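Long-range contacts in uncharacterized protein (Parabacteroides merdae ATCC 43184, PDB 4OPW), which is of unknown function but, as a putative adhesin with an auto-transporter head domain, probably takes part in cell adhesion: residues S103-K111 with L122-K130; Y173-M182 with K194-I203. All blocks are in the same frame, centred on the assembly; numbering follows the deposited sequence. Where two conformers were deposited one is given.

Interaction 1: residues S103-K111 with L122-K130; sequences SPLKGDELK and LKQKVEVGK. With EDO (1,2-ethanediol), chain E.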
ATOM      1  N   SER A 103       2.038  -8.162  11.193  1.00 20.44           N
ATOM      2  CA  SER A 103       2.794  -7.750  12.369  1.00 19.99           C
ATOM      3  C   SER A 103       2.796  -6.252  12.448  1.00 22.72           C
ATOM      4  O   SER A 103       2.615  -5.608  11.412  1.00 20.61           O
ATOM      5  CB  SER A 103       4.242  -8.251  12.258  1.00 23.64           C
ATOM      6  OG  SER A 103       4.963  -7.447  11.334  1.00 24.52           O
ATOM      7  N   PRO A 104       3.151  -5.660  13.609  1.00 20.77           N
ATOM      8  CA  PRO A 104       3.413  -4.214  13.623  1.00 21.35           C
ATOM      9  C   PRO A 104       4.620  -3.920  12.726  1.00 24.16           C
ATOM     10  O   PRO A 104       5.411  -4.833  12.418  1.00 22.88           O
ATOM     11  CB  PRO A 104       3.731  -3.913  15.099  1.00 23.80           C
ATOM     12  CG  PRO A 104       3.235  -5.097  15.878  1.00 28.19           C
ATOM     13  CD  PRO A 104       3.427  -6.271  14.926  1.00 23.03           C
ATOM     14  N   LEU A 105       4.730  -2.677  12.252  1.00 19.45           N
ATOM     15  CA  LEU A 105       5.827  -2.243  11.390  1.00 18.68           C
ATOM     16  C   LEU A 105       6.504  -1.019  11.980  1.00 24.19           C
ATOM     17  O   LEU A 105       5.827  -0.092  12.440  1.00 22.25           O
ATOM     18  CB  LEU A 105       5.347  -1.922   9.974  1.00 18.17           C
ATOM     19  CG  LEU A 105       4.688  -3.076   9.183  1.00 21.41           C
ATOM     20  CD1 LEU A 105       4.062  -2.559   7.917  1.00 21.42           C
ATOM     21  CD2 LEU A 105       5.685  -4.180   8.885  1.00 21.28           C
ATOM     22  N   LYS A 106       7.838  -1.017  11.970  1.00 20.33           N
ATOM     23  CA  LYS A 106       8.595   0.103  12.533  1.00 21.42           C
ATOM     24  C   LYS A 106       9.737   0.474  11.590  1.00 28.90           C
ATOM     25  O   LYS A 106      10.056  -0.293  10.685  1.00 31.50           O
ATOM     26  CB  LYS A 106       9.105  -0.222  13.946  1.00 24.96           C
ATOM     27  CG  LYS A 106      10.129  -1.357  14.013  1.00 32.29           C
ATOM     28  CD  LYS A 106      10.688  -1.545  15.423  1.00 37.99           C
ATOM     29  CE  LYS A 106      11.649  -2.708  15.470  1.00 40.37           C
ATOM     30  NZ  LYS A 106      12.858  -2.428  14.663  1.00 46.89           N
ATOM     31  N   GLY A 107      10.326   1.634  11.799  1.00 25.60           N
ATOM     32  CA  GLY A 107      11.445   2.094  10.986  1.00 24.74           C
ATOM     33  C   GLY A 107      11.414   3.579  10.745  1.00 25.28           C
ATOM     34  O   GLY A 107      10.414   4.231  11.044  1.00 24.44           O
ATOM     35  N   ASP A 108      12.502   4.121  10.196  1.00 21.74           N
ATOM     36  CA  ASP A 108      12.584   5.548   9.888  1.00 21.85           C
ATOM     37  C   ASP A 108      11.551   5.929   8.824  1.00 24.03           C
ATOM     38  O   ASP A 108      10.913   6.981   8.928  1.00 21.86           O
ATOM     39  CB  ASP A 108      14.001   5.911   9.383  1.00 24.27           C
ATOM     40  CG  ASP A 108      15.123   5.803  10.409  1.00 33.26           C
ATOM     41  OD1 ASP A 108      14.826   5.797  11.627  1.00 31.44           O
ATOM     42  OD2 ASP A 108      16.290   5.728   9.995  1.00 38.44           O
ATOM     43  N   GLU A 109      11.397   5.068   7.789  1.00 21.67           N
ATOM     44  CA  GLU A 109      10.495   5.347   6.681  0.50 22.18           C
ATOM     45  C   GLU A 109       9.861   4.087   6.127  1.00 24.74           C
ATOM     46  O   GLU A 109      10.519   3.046   6.042  1.00 22.34           O
ATOM     47  CB  GLU A 109      11.263   6.061   5.540  0.50 24.00           C
ATOM     48  CG  GLU A 109      11.686   7.491   5.855  0.50 35.32           C
ATOM     49  CD  GLU A 109      12.394   8.279   4.769  0.50 50.41           C
ATOM     50  OE1 GLU A 109      12.055   8.092   3.577  0.50 48.58           O
ATOM     51  OE2 GLU A 109      13.254   9.122   5.114  0.50 35.49           O
ATOM     52  N   LEU A 110       8.607   4.203   5.692  1.00 20.08           N
ATOM     53  CA  LEU A 110       7.915   3.127   5.008  1.00 18.48           C
ATOM     54  C   LEU A 110       7.213   3.738   3.807  1.00 20.75           C
ATOM     55  O   LEU A 110       6.366   4.624   3.952  1.00 19.28           O
ATOM     56  CB  LEU A 110       6.951   2.339   5.908  1.00 18.49           C
ATOM     57  CG  LEU A 110       6.183   1.200   5.210  1.00 20.39           C
ATOM     58  CD1 LEU A 110       7.142   0.169   4.519  1.00 19.76           C
ATOM     59  CD2 LEU A 110       5.220   0.531   6.169  1.00 20.98           C
ATOM     60  N   LYS A 111       7.620   3.300   2.615  1.00 17.23           N
ATOM     61  CA  LYS A 111       7.031   3.755   1.357  1.00 17.17           C
ATOM     62  C   LYS A 111       6.317   2.606   0.684  1.00 19.11           C
ATOM     63  O   LYS A 111       6.891   1.534   0.510  1.00 18.15           O
ATOM     64  CB  LYS A 111       8.133   4.342   0.448  1.00 19.50           C
ATOM     65  CG  LYS A 111       7.670   4.736  -0.956  1.00 22.50           C
ATOM     66  CD  LYS A 111       8.755   5.534  -1.710  1.00 30.29           C
ATOM     67  CE  LYS A 111       9.993   4.713  -2.086  1.00 35.85           C
ATOM     68  NZ  LYS A 111      11.204   5.548  -2.355  1.00 41.81           N
ATOM     69  N   LEU A 122      -2.322  -3.261   5.974  1.00 15.91           N
ATOM     70  CA  LEU A 122      -1.364  -3.181   7.082  1.00 16.47           C
ATOM     71  C   LEU A 122      -2.210  -3.362   8.318  1.00 19.29           C
ATOM     72  O   LEU A 122      -2.901  -2.438   8.723  1.00 17.85           O
ATOM     73  CB  LEU A 122      -0.544  -1.881   7.063  1.00 17.00           C
ATOM     74  CG  LEU A 122       0.100  -1.500   5.696  1.00 20.71           C
ATOM     75  CD1 LEU A 122       0.863  -0.192   5.804  1.00 19.65           C
ATOM     76  CD2 LEU A 122       0.990  -2.639   5.116  1.00 20.97           C
ATOM     77  N   LYS A 123      -2.293  -4.607   8.808  1.00 17.01           N
ATOM     78  CA  LYS A 123      -3.271  -4.977   9.842  1.00 17.55           C
ATOM     79  C   LYS A 123      -2.905  -4.593  11.283  1.00 22.37           C
ATOM     80  O   LYS A 123      -3.798  -4.608  12.146  1.00 21.84           O
ATOM     81  CB  LYS A 123      -3.572  -6.482   9.768  1.00 18.61           C
ATOM     82  CG  LYS A 123      -4.278  -6.872   8.458  1.00 23.53           C
ATOM     83  CD  LYS A 123      -4.883  -8.259   8.538  1.00 29.08           C
ATOM     84  CE  LYS A 123      -5.709  -8.594   7.326  1.00 26.77           C
ATOM     85  NZ  LYS A 123      -6.220  -9.994   7.377  1.00 24.82           N
ATOM     86  N   GLN A 124      -1.623  -4.296  11.567  1.00 19.47           N
ATOM     87  CA  GLN A 124      -1.201  -3.932  12.928  1.00 19.97           C
ATOM     88  C   GLN A 124      -0.465  -2.594  12.921  1.00 22.69           C
ATOM     89  O   GLN A 124      -0.132  -2.074  11.848  1.00 23.21           O
ATOM     90  CB  GLN A 124      -0.382  -5.050  13.570  1.00 21.56           C
ATOM     91  CG  GLN A 124      -1.258  -6.243  13.985  1.00 33.22           C
ATOM     92  CD  GLN A 124      -0.470  -7.434  14.475  1.00 56.01           C
ATOM     93  OE1 GLN A 124      -0.515  -8.515  13.895  1.00 61.60           O
ATOM     94  NE2 GLN A 124       0.243  -7.281  15.566  1.00 50.96           N
ATOM     95  N   LYS A 125      -0.274  -1.994  14.103  1.00 20.57           N
ATOM     96  CA  LYS A 125       0.257  -0.639  14.213  1.00 20.68           C
ATOM     97  C   LYS A 125       1.549  -0.411  13.406  1.00 23.36           C
ATOM     98  O   LYS A 125       2.522  -1.155  13.520  1.00 22.37           O
ATOM     99  CB  LYS A 125       0.455  -0.221  15.681  1.00 24.37           C
ATOM    100  CG  LYS A 125       0.796   1.259  15.863  1.00 31.94           C
ATOM    101  CD  LYS A 125       0.944   1.621  17.337  1.00 43.70           C
ATOM    102  CE  LYS A 125       1.032   3.114  17.544  1.00 53.04           C
ATOM    103  NZ  LYS A 125       1.037   3.466  18.987  1.00 61.70           N
ATOM    104  N   VAL A 126       1.515   0.636  12.587  1.00 20.93           N
ATOM    105  CA  VAL A 126       2.648   1.128  11.800  1.00 21.54           C
ATOM    106  C   VAL A 126       3.202   2.350  12.547  1.00 25.80           C
ATOM    107  O   VAL A 126       2.485   3.345  12.702  1.00 25.80           O
ATOM    108  CB  VAL A 126       2.230   1.465  10.344  1.00 25.57           C
ATOM    109  CG1 VAL A 126       3.404   2.044   9.544  1.00 26.20           C
ATOM    110  CG2 VAL A 126       1.633   0.238   9.639  1.00 25.08           C
ATOM    111  N   GLU A 127       4.441   2.265  13.052  1.00 22.00           N
ATOM    112  CA  GLU A 127       5.051   3.391  13.770  1.00 22.35           C
ATOM    113  C   GLU A 127       6.354   3.734  13.080  1.00 24.82           C
ATOM    114  O   GLU A 127       7.351   3.042  13.261  1.00 23.93           O
ATOM    115  CB  GLU A 127       5.238   3.076  15.266  1.00 24.24           C
ATOM    116  CG  GLU A 127       5.835   4.242  16.035  1.00 34.14           C
ATOM    117  CD  GLU A 127       5.541   4.320  17.517  1.00 55.57           C
ATOM    118  OE1 GLU A 127       4.979   3.351  18.081  1.00 44.61           O
ATOM    119  OE2 GLU A 127       5.865   5.374  18.113  1.00 44.77           O
ATOM    120  N   VAL A 128       6.331   4.793  12.263  1.00 21.47           N
ATOM    121  CA  VAL A 128       7.478   5.202  11.452  1.00 21.73           C
ATOM    122  C   VAL A 128       7.661   6.704  11.488  1.00 27.30           C
ATOM    123  O   VAL A 128       6.730   7.415  11.839  1.00 27.45           O
ATOM    124  CB  VAL A 128       7.300   4.712   9.974  1.00 23.30           C
ATOM    125  CG1 VAL A 128       7.361   3.184   9.870  1.00 23.37           C
ATOM    126  CG2 VAL A 128       6.017   5.268   9.330  1.00 22.66           C
ATOM    127  N   GLY A 129       8.847   7.184  11.106  1.00 23.78           N
ATOM    128  CA  GLY A 129       9.107   8.616  11.029  1.00 23.56           C
ATOM    129  C   GLY A 129       8.363   9.240   9.859  1.00 24.98           C
ATOM    130  O   GLY A 129       7.776  10.311   9.993  1.00 24.12           O
ATOM    131  N   LYS A 130       8.339   8.550   8.718  1.00 21.45           N
ATOM    132  CA  LYS A 130       7.655   9.027   7.525  1.00 21.33           C
ATOM    133  C   LYS A 130       6.907   7.878   6.863  1.00 22.54           C
ATOM    134  O   LYS A 130       7.480   6.811   6.647  1.00 21.64           O
ATOM    135  CB  LYS A 130       8.672   9.650   6.555  1.00 24.40           C
ATOM    136  CG  LYS A 130       8.082  10.251   5.288  1.00 33.33           C
ATOM    137  CD  LYS A 130       9.199  10.601   4.328  1.00 44.65           C
ATOM    138  CE  LYS A 130       8.716  11.382   3.139  1.00 53.56           C
ATOM    139  NZ  LYS A 130       9.849  11.808   2.282  1.00 57.29           N
TER
HETATM  140  C1  EDO E 303       6.676   7.859  15.581  1.00 67.33           C
HETATM  141  O1  EDO E 303       6.675   8.174  16.967  1.00 68.38           O
HETATM  142  C2  EDO E 303       6.919   9.138  14.765  1.00 66.59           C
HETATM  143  O2  EDO E 303       5.956  10.120  15.126  1.00 66.90           O
HETATM  144  O   HOH W   1       0.778  -3.798   9.858  1.00 18.45           O
HETATM  145  O   HOH W   2       9.720   3.547  14.629  1.00 33.00           O
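Leu105 is gripped through its backbone by the chain beside it: its N donates to Lys125 O, and its O accepts the N-H of Glu127 at 2.8 Å, with a nearly straight N-H...O angle of 170°. That is the parallel ladder in miniature, one residue bonded to the two that flank its partner Val126. On the inner face, shared with Val126, the CD1 methyl of Leu105 lies 4.1 Å from Val126 CG2, the two side chains running alongside each other; the same methyl touches Leu122 CD2, the leucine side chains crossing at about a right angle. Neighbouring coils of a parallel beta-helix meet here at a corner, around Gly107-Asp108 and Gly129, past which the pairing resumes. Lys130 N reaches Asp108 O in a more bent bond, and Leu110 N closes on Lys130 O at 3.0 Å. With its CG anti to the backbone N (chi1 179°), Leu110 sends CD2 inward to within 4.1 Å of Val126 CG1, crossing that valine, while its CB rests on Val128 CG1. Outside, Glu109 and Lys130 lie flank to flank, but Glu109 OE1, in one of two conformers, stays 4.5 Å from Lys130 NZ, beyond a salt bridge. A water accepts from Gln124 N and donates to Ser103 O. Farther out, Ser103 OG bonds to Pro104 O and to Gln36 N, tying this end to strand 31-36, and Leu131 packs against both Leu110 and Val126. The contact therefore holds by backbone bonds and an apolar inner face; the charged outer pair, whose lysine also has a long, weak ion pair with Glu152, probably adds only a diffuse attraction.

Interaction 2: residues Y173-M182 with K194-I203; sequences YSITTDGEIM and KITGKGSAQI. With EDO (1,2-ethanediol), chain F.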
ATOM      1  N   TYR A 173      -2.188  15.203   1.626  1.00 19.58           N
ATOM      2  CA  TYR A 173      -3.166  14.349   0.958  1.00 18.98           C
ATOM      3  C   TYR A 173      -3.389  14.857  -0.438  1.00 22.48           C
ATOM      4  O   TYR A 173      -3.619  16.064  -0.616  1.00 20.84           O
ATOM      5  CB  TYR A 173      -4.497  14.320   1.718  1.00 19.42           C
ATOM      6  CG  TYR A 173      -4.453  13.742   3.111  1.00 19.12           C
ATOM      7  CD1 TYR A 173      -4.261  12.381   3.314  1.00 20.80           C
ATOM      8  CD2 TYR A 173      -4.735  14.532   4.222  1.00 19.30           C
ATOM      9  CE1 TYR A 173      -4.295  11.827   4.594  1.00 22.05           C
ATOM     10  CE2 TYR A 173      -4.793  13.987   5.503  1.00 21.14           C
ATOM     11  CZ  TYR A 173      -4.560  12.634   5.686  1.00 24.69           C
ATOM     12  OH  TYR A 173      -4.638  12.070   6.935  1.00 22.56           O
ATOM     13  N   SER A 174      -3.317  13.970  -1.445  0.50 18.51           N
ATOM     14  CA  SER A 174      -3.527  14.405  -2.823  0.50 17.80           C
ATOM     15  C   SER A 174      -4.308  13.371  -3.620  0.50 19.69           C
ATOM     16  O   SER A 174      -4.099  12.171  -3.450  0.50 18.71           O
ATOM     17  CB  SER A 174      -2.197  14.695  -3.517  0.50 21.57           C
ATOM     18  OG  SER A 174      -1.471  15.741  -2.894  0.50 26.20           O
ATOM     19  N   ILE A 175      -5.250  13.852  -4.455  1.00 16.38           N
ATOM     20  CA  ILE A 175      -6.062  13.023  -5.366  1.00 14.90           C
ATOM     21  C   ILE A 175      -5.970  13.676  -6.737  1.00 19.03           C
ATOM     22  O   ILE A 175      -6.260  14.877  -6.854  1.00 18.67           O
ATOM     23  CB  ILE A 175      -7.545  12.777  -4.932  1.00 16.96           C
ATOM     24  CG1 ILE A 175      -7.634  11.992  -3.591  1.00 17.46           C
ATOM     25  CG2 ILE A 175      -8.348  12.026  -6.049  1.00 17.74           C
ATOM     26  CD1 ILE A 175      -8.921  12.184  -2.840  1.00 25.28           C
ATOM     27  N   THR A 176      -5.610  12.891  -7.778  1.00 16.23           N
ATOM     28  CA  THR A 176      -5.515  13.414  -9.145  1.00 16.63           C
ATOM     29  C   THR A 176      -6.328  12.494 -10.045  1.00 18.70           C
ATOM     30  O   THR A 176      -6.170  11.278  -9.956  1.00 18.40           O
ATOM     31  CB  THR A 176      -4.037  13.550  -9.586  1.00 21.47           C
ATOM     32  OG1 THR A 176      -3.336  14.350  -8.626  1.00 24.16           O
ATOM     33  CG2 THR A 176      -3.904  14.187 -10.965  1.00 20.74           C
ATOM     34  N   THR A 177      -7.239  13.088 -10.865  1.00 16.14           N
ATOM     35  CA  THR A 177      -8.208  12.450 -11.793  1.00 15.21           C
ATOM     36  C   THR A 177      -9.401  11.925 -10.988  1.00 20.40           C
ATOM     37  O   THR A 177     -10.519  12.350 -11.230  1.00 20.40           O
ATOM     38  CB  THR A 177      -7.589  11.349 -12.705  1.00 21.73           C
ATOM     39  OG1 THR A 177      -6.442  11.873 -13.384  1.00 21.66           O
ATOM     40  CG2 THR A 177      -8.601  10.774 -13.710  1.00 19.84           C
ATOM     41  N   ASP A 178      -9.171  10.972 -10.075  1.00 17.17           N
ATOM     42  CA  ASP A 178     -10.227  10.387  -9.226  1.00 16.73           C
ATOM     43  C   ASP A 178      -9.615   9.549  -8.132  1.00 19.77           C
ATOM     44  O   ASP A 178      -8.446   9.218  -8.208  1.00 18.95           O
ATOM     45  CB  ASP A 178     -11.189   9.517 -10.064  1.00 17.10           C
ATOM     46  CG  ASP A 178     -12.567   9.312  -9.440  1.00 23.70           C
ATOM     47  OD1 ASP A 178     -12.830   9.889  -8.359  1.00 22.31           O
ATOM     48  OD2 ASP A 178     -13.394   8.622 -10.059  1.00 28.48           O
ATOM     49  N   GLY A 179     -10.403   9.219  -7.121  1.00 17.76           N
ATOM     50  CA  GLY A 179      -9.947   8.430  -5.987  1.00 18.51           C
ATOM     51  C   GLY A 179     -10.610   8.836  -4.690  1.00 22.12           C
ATOM     52  O   GLY A 179     -11.276   9.877  -4.622  1.00 19.50           O
ATOM     53  N   GLU A 180     -10.447   7.996  -3.655  1.00 19.73           N
ATOM     54  CA  GLU A 180     -11.041   8.261  -2.346  1.00 20.85           C
ATOM     55  C   GLU A 180     -10.039   8.101  -1.239  1.00 23.44           C
ATOM     56  O   GLU A 180      -9.428   7.033  -1.114  1.00 22.51           O
ATOM     57  CB  GLU A 180     -12.234   7.325  -2.032  1.00 23.07           C
ATOM     58  CG  GLU A 180     -13.356   7.287  -3.042  1.00 37.13           C
ATOM     59  CD  GLU A 180     -14.269   6.094  -2.825  1.00 60.37           C
ATOM     60  OE1 GLU A 180     -14.754   5.909  -1.684  1.00 45.41           O
ATOM     61  OE2 GLU A 180     -14.464   5.321  -3.791  1.00 46.94           O
ATOM     62  N   ILE A 181      -9.907   9.120  -0.400  1.00 18.18           N
ATOM     63  CA  ILE A 181      -9.095   9.021   0.809  1.00 17.75           C
ATOM     64  C   ILE A 181     -10.083   9.010   1.976  1.00 21.47           C
ATOM     65  O   ILE A 181     -10.899   9.928   2.085  1.00 22.39           O
ATOM     66  CB  ILE A 181      -8.017  10.150   0.945  1.00 20.10           C
ATOM     67  CG1 ILE A 181      -6.908   9.998  -0.138  1.00 20.63           C
ATOM     68  CG2 ILE A 181      -7.403  10.168   2.376  1.00 19.78           C
ATOM     69  CD1 ILE A 181      -5.954  11.197  -0.300  1.00 22.14           C
HETATM   70  N   MSE A 182     -10.037   7.960   2.817  1.00 16.48           N
HETATM   71  CA  MSE A 182     -10.879   7.836   4.009  0.50 15.80           C
HETATM   72  C   MSE A 182      -9.954   7.935   5.218  1.00 21.28           C
HETATM   73  O   MSE A 182      -9.340   6.928   5.621  1.00 20.39           O
HETATM   74  CB  MSE A 182     -11.668   6.520   3.986  0.50 17.40           C
HETATM   75  CG  MSE A 182     -12.809   6.506   2.974  0.50 23.37           C
HETATM   76 SE   MSE A 182     -13.235   4.686   2.443  0.38 30.02          SE
HETATM   77  CE  MSE A 182     -11.755   4.369   1.249  0.50 26.81           C
ATOM     78  N   LYS A 194      -5.189  18.377  -1.572  0.50 18.57           N
ATOM     79  CA  LYS A 194      -5.363  18.852  -2.938  0.50 18.67           C
ATOM     80  C   LYS A 194      -6.070  17.811  -3.801  0.50 22.19           C
ATOM     81  O   LYS A 194      -5.686  16.636  -3.799  0.50 20.55           O
ATOM     82  CB  LYS A 194      -3.992  19.219  -3.535  0.50 21.16           C
ATOM     83  CG  LYS A 194      -4.038  19.921  -4.891  0.50 31.65           C
ATOM     84  CD  LYS A 194      -2.623  20.174  -5.402  0.50 42.21           C
ATOM     85  CE  LYS A 194      -2.581  20.566  -6.856  0.50 49.86           C
ATOM     86  NZ  LYS A 194      -1.196  20.533  -7.400  0.50 53.65           N
ATOM     87  N   ILE A 195      -7.124  18.247  -4.523  1.00 19.30           N
ATOM     88  CA  ILE A 195      -7.886  17.393  -5.450  1.00 18.04           C
ATOM     89  C   ILE A 195      -7.885  18.080  -6.819  1.00 22.85           C
ATOM     90  O   ILE A 195      -8.315  19.227  -6.923  1.00 24.20           O
ATOM     91  CB  ILE A 195      -9.334  17.012  -5.002  1.00 21.17           C
ATOM     92  CG1 ILE A 195      -9.325  16.287  -3.621  1.00 22.01           C
ATOM     93  CG2 ILE A 195     -10.000  16.114  -6.095  1.00 20.25           C
ATOM     94  CD1 ILE A 195     -10.710  15.939  -3.055  1.00 25.86           C
ATOM     95  N   THR A 196      -7.425  17.366  -7.870  1.00 19.16           N
ATOM     96  CA  THR A 196      -7.430  17.866  -9.254  1.00 19.62           C
ATOM     97  C   THR A 196      -8.245  16.842 -10.052  1.00 23.23           C
ATOM     98  O   THR A 196      -7.784  15.716 -10.260  1.00 21.22           O
ATOM     99  CB  THR A 196      -5.974  18.033  -9.795  1.00 23.38           C
ATOM    100  OG1 THR A 196      -5.181  18.762  -8.852  1.00 23.91           O
ATOM    101  CG2 THR A 196      -5.927  18.730 -11.177  1.00 23.72           C
ATOM    102  N   GLY A 197      -9.457  17.229 -10.431  1.00 20.22           N
ATOM    103  CA  GLY A 197     -10.410  16.376 -11.135  1.00 20.02           C
ATOM    104  C   GLY A 197     -11.486  15.949 -10.161  1.00 23.19           C
ATOM    105  O   GLY A 197     -11.937  16.752  -9.334  1.00 21.98           O
ATOM    106  N   LYS A 198     -11.871  14.673 -10.214  1.00 20.65           N
ATOM    107  CA  LYS A 198     -12.882  14.128  -9.305  1.00 21.06           C
ATOM    108  C   LYS A 198     -12.219  13.545  -8.071  1.00 23.13           C
ATOM    109  O   LYS A 198     -10.994  13.391  -8.009  1.00 20.83           O
ATOM    110  CB  LYS A 198     -13.712  13.020 -10.014  1.00 24.97           C
ATOM    111  CG  LYS A 198     -14.531  13.462 -11.217  1.00 36.91           C
ATOM    112  CD  LYS A 198     -14.691  12.332 -12.251  1.00 46.38           C
ATOM    113  CE  LYS A 198     -15.664  11.240 -11.869  1.00 62.83           C
ATOM    114  NZ  LYS A 198     -15.829  10.249 -12.965  1.00 75.83           N
ATOM    115  N   GLY A 199     -13.035  13.202  -7.095  1.00 23.15           N
ATOM    116  CA  GLY A 199     -12.517  12.538  -5.912  1.00 22.92           C
ATOM    117  C   GLY A 199     -13.154  12.959  -4.620  1.00 25.26           C
ATOM    118  O   GLY A 199     -13.968  13.884  -4.567  1.00 25.22           O
ATOM    119  N   SER A 200     -12.775  12.263  -3.572  1.00 20.07           N
ATOM    120  CA  SER A 200     -13.329  12.485  -2.247  1.00 20.59           C
ATOM    121  C   SER A 200     -12.253  12.279  -1.196  1.00 22.78           C
ATOM    122  O   SER A 200     -11.620  11.210  -1.152  1.00 21.43           O
ATOM    123  CB  SER A 200     -14.511  11.531  -2.009  1.00 24.99           C
ATOM    124  OG  SER A 200     -14.910  11.481  -0.651  1.00 31.87           O
ATOM    125  N   ALA A 201     -12.037  13.304  -0.367  1.00 20.27           N
ATOM    126  CA  ALA A 201     -11.088  13.178   0.734  1.00 20.61           C
ATOM    127  C   ALA A 201     -11.800  13.447   2.044  1.00 26.38           C
ATOM    128  O   ALA A 201     -12.460  14.472   2.172  1.00 28.48           O
ATOM    129  CB  ALA A 201      -9.899  14.125   0.563  1.00 21.62           C
ATOM    130  N   GLN A 202     -11.697  12.512   2.996  1.00 21.20           N
ATOM    131  CA  GLN A 202     -12.251  12.613   4.363  1.00 21.55           C
ATOM    132  C   GLN A 202     -11.069  12.753   5.280  1.00 23.57           C
ATOM    133  O   GLN A 202     -10.235  11.849   5.324  1.00 21.84           O
ATOM    134  CB  GLN A 202     -13.088  11.393   4.702  1.00 22.07           C
ATOM    135  CG  GLN A 202     -14.353  11.265   3.854  1.00 22.60           C
ATOM    136  CD  GLN A 202     -15.090   9.986   4.143  1.00 33.76           C
ATOM    137  OE1 GLN A 202     -14.548   9.044   4.730  1.00 27.34           O
ATOM    138  NE2 GLN A 202     -16.341   9.924   3.738  1.00 30.53           N
ATOM    139  N   ILE A 203     -10.918  13.901   5.940  1.00 20.80           N
ATOM    140  CA  ILE A 203      -9.697  14.171   6.698  1.00 20.24           C
ATOM    141  C   ILE A 203      -9.998  14.754   8.078  1.00 22.76           C
ATOM    142  O   ILE A 203     -11.130  15.182   8.335  1.00 22.93           O
ATOM    143  CB  ILE A 203      -8.769  15.112   5.861  1.00 23.42           C
ATOM    144  CG1 ILE A 203      -9.478  16.459   5.538  1.00 25.26           C
ATOM    145  CG2 ILE A 203      -8.277  14.396   4.592  1.00 22.25           C
ATOM    146  CD1 ILE A 203      -8.620  17.473   4.775  1.00 29.57           C
TER
HETATM  147  C1  EDO F 304     -15.330   9.548  -6.320  1.00 76.90           C
HETATM  148  O1  EDO F 304     -15.489   9.889  -4.951  1.00 76.40           O
HETATM  149  C2  EDO F 304     -14.591   8.189  -6.448  1.00 77.45           C
HETATM  150  O2  EDO F 304     -15.476   7.121  -6.159  1.00 78.54           O
HETATM  151  O   HOH W   3      -4.220  17.114  -7.038  1.00 24.18           O
HETATM  152  O   HOH W   4     -13.665   9.625   0.969  1.00 30.25           O
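Ile175 O is held from two sources: the N-H of Thr196 at 2.9 Å across the strands, and a water that donates to it and also sits 2.6 Å from Thr196 OG1. Ile175 N in turn donates to Lys194 O, and the ladder carries on through Thr177 N to Thr196 O at 2.8 Å. At the turn the chains stay in step: Lys198 N reaches Thr177 O from well above the carbonyl plane, 50° out of it, and Asp178 OD1 takes the N-H of its own neighbour Gly179. Beyond the turn, Ser200 N bonds to Gly179 O, and Ile181 takes over the pairing with Ser200 and Gln202. Inside, Ile175 spans both walls. Its CG1 stands anti to the carbonyl carbon (chi1 -63°), which carries CD1 across to Ala201 CB at 4.0 Å, while CB rests against Ile195 CG1. Away from the turn, Ile203 CG2 sits over a face of the Tyr173 ring, 4.0 Å from its centroid, in a CH-pi contact; Cys193 touches both residues. On the outer surface Met182, modelled as selenomethionine in two conformers, runs beside Gln202 in one of them, CG to OE1 at 3.5 Å. Successive coils pair parallel and in register with like residues stacked, Ile175 on Ile195 and Thr176 on Thr196, as in a parallel beta-helix; the chain winds right-handed, consistent with the pectate-lyase-like clan.

In the fold
Interactions 1 and 2 are two steps of the same solenoid, their centres 23 Å apart and their nearest atoms about 12 Å, without touching. Both join successive coils, and strands 109-114, 130-136, 170-177 and 191-197 run parallel in one sheet. They sit at different corners: 103-111 with 122-130 wraps a bend, its short strands interrupted by a corner and a water bridging the two backbones at one end, whereas 173-182 with 194-203 has two regular strand pairs, the second short, joined by a tight turn. Both are partly buried, each with an apolar inner side and a polar outer one; the interior is leucine and valine in interaction 1, isoleucine with an aromatic ring in interaction 2.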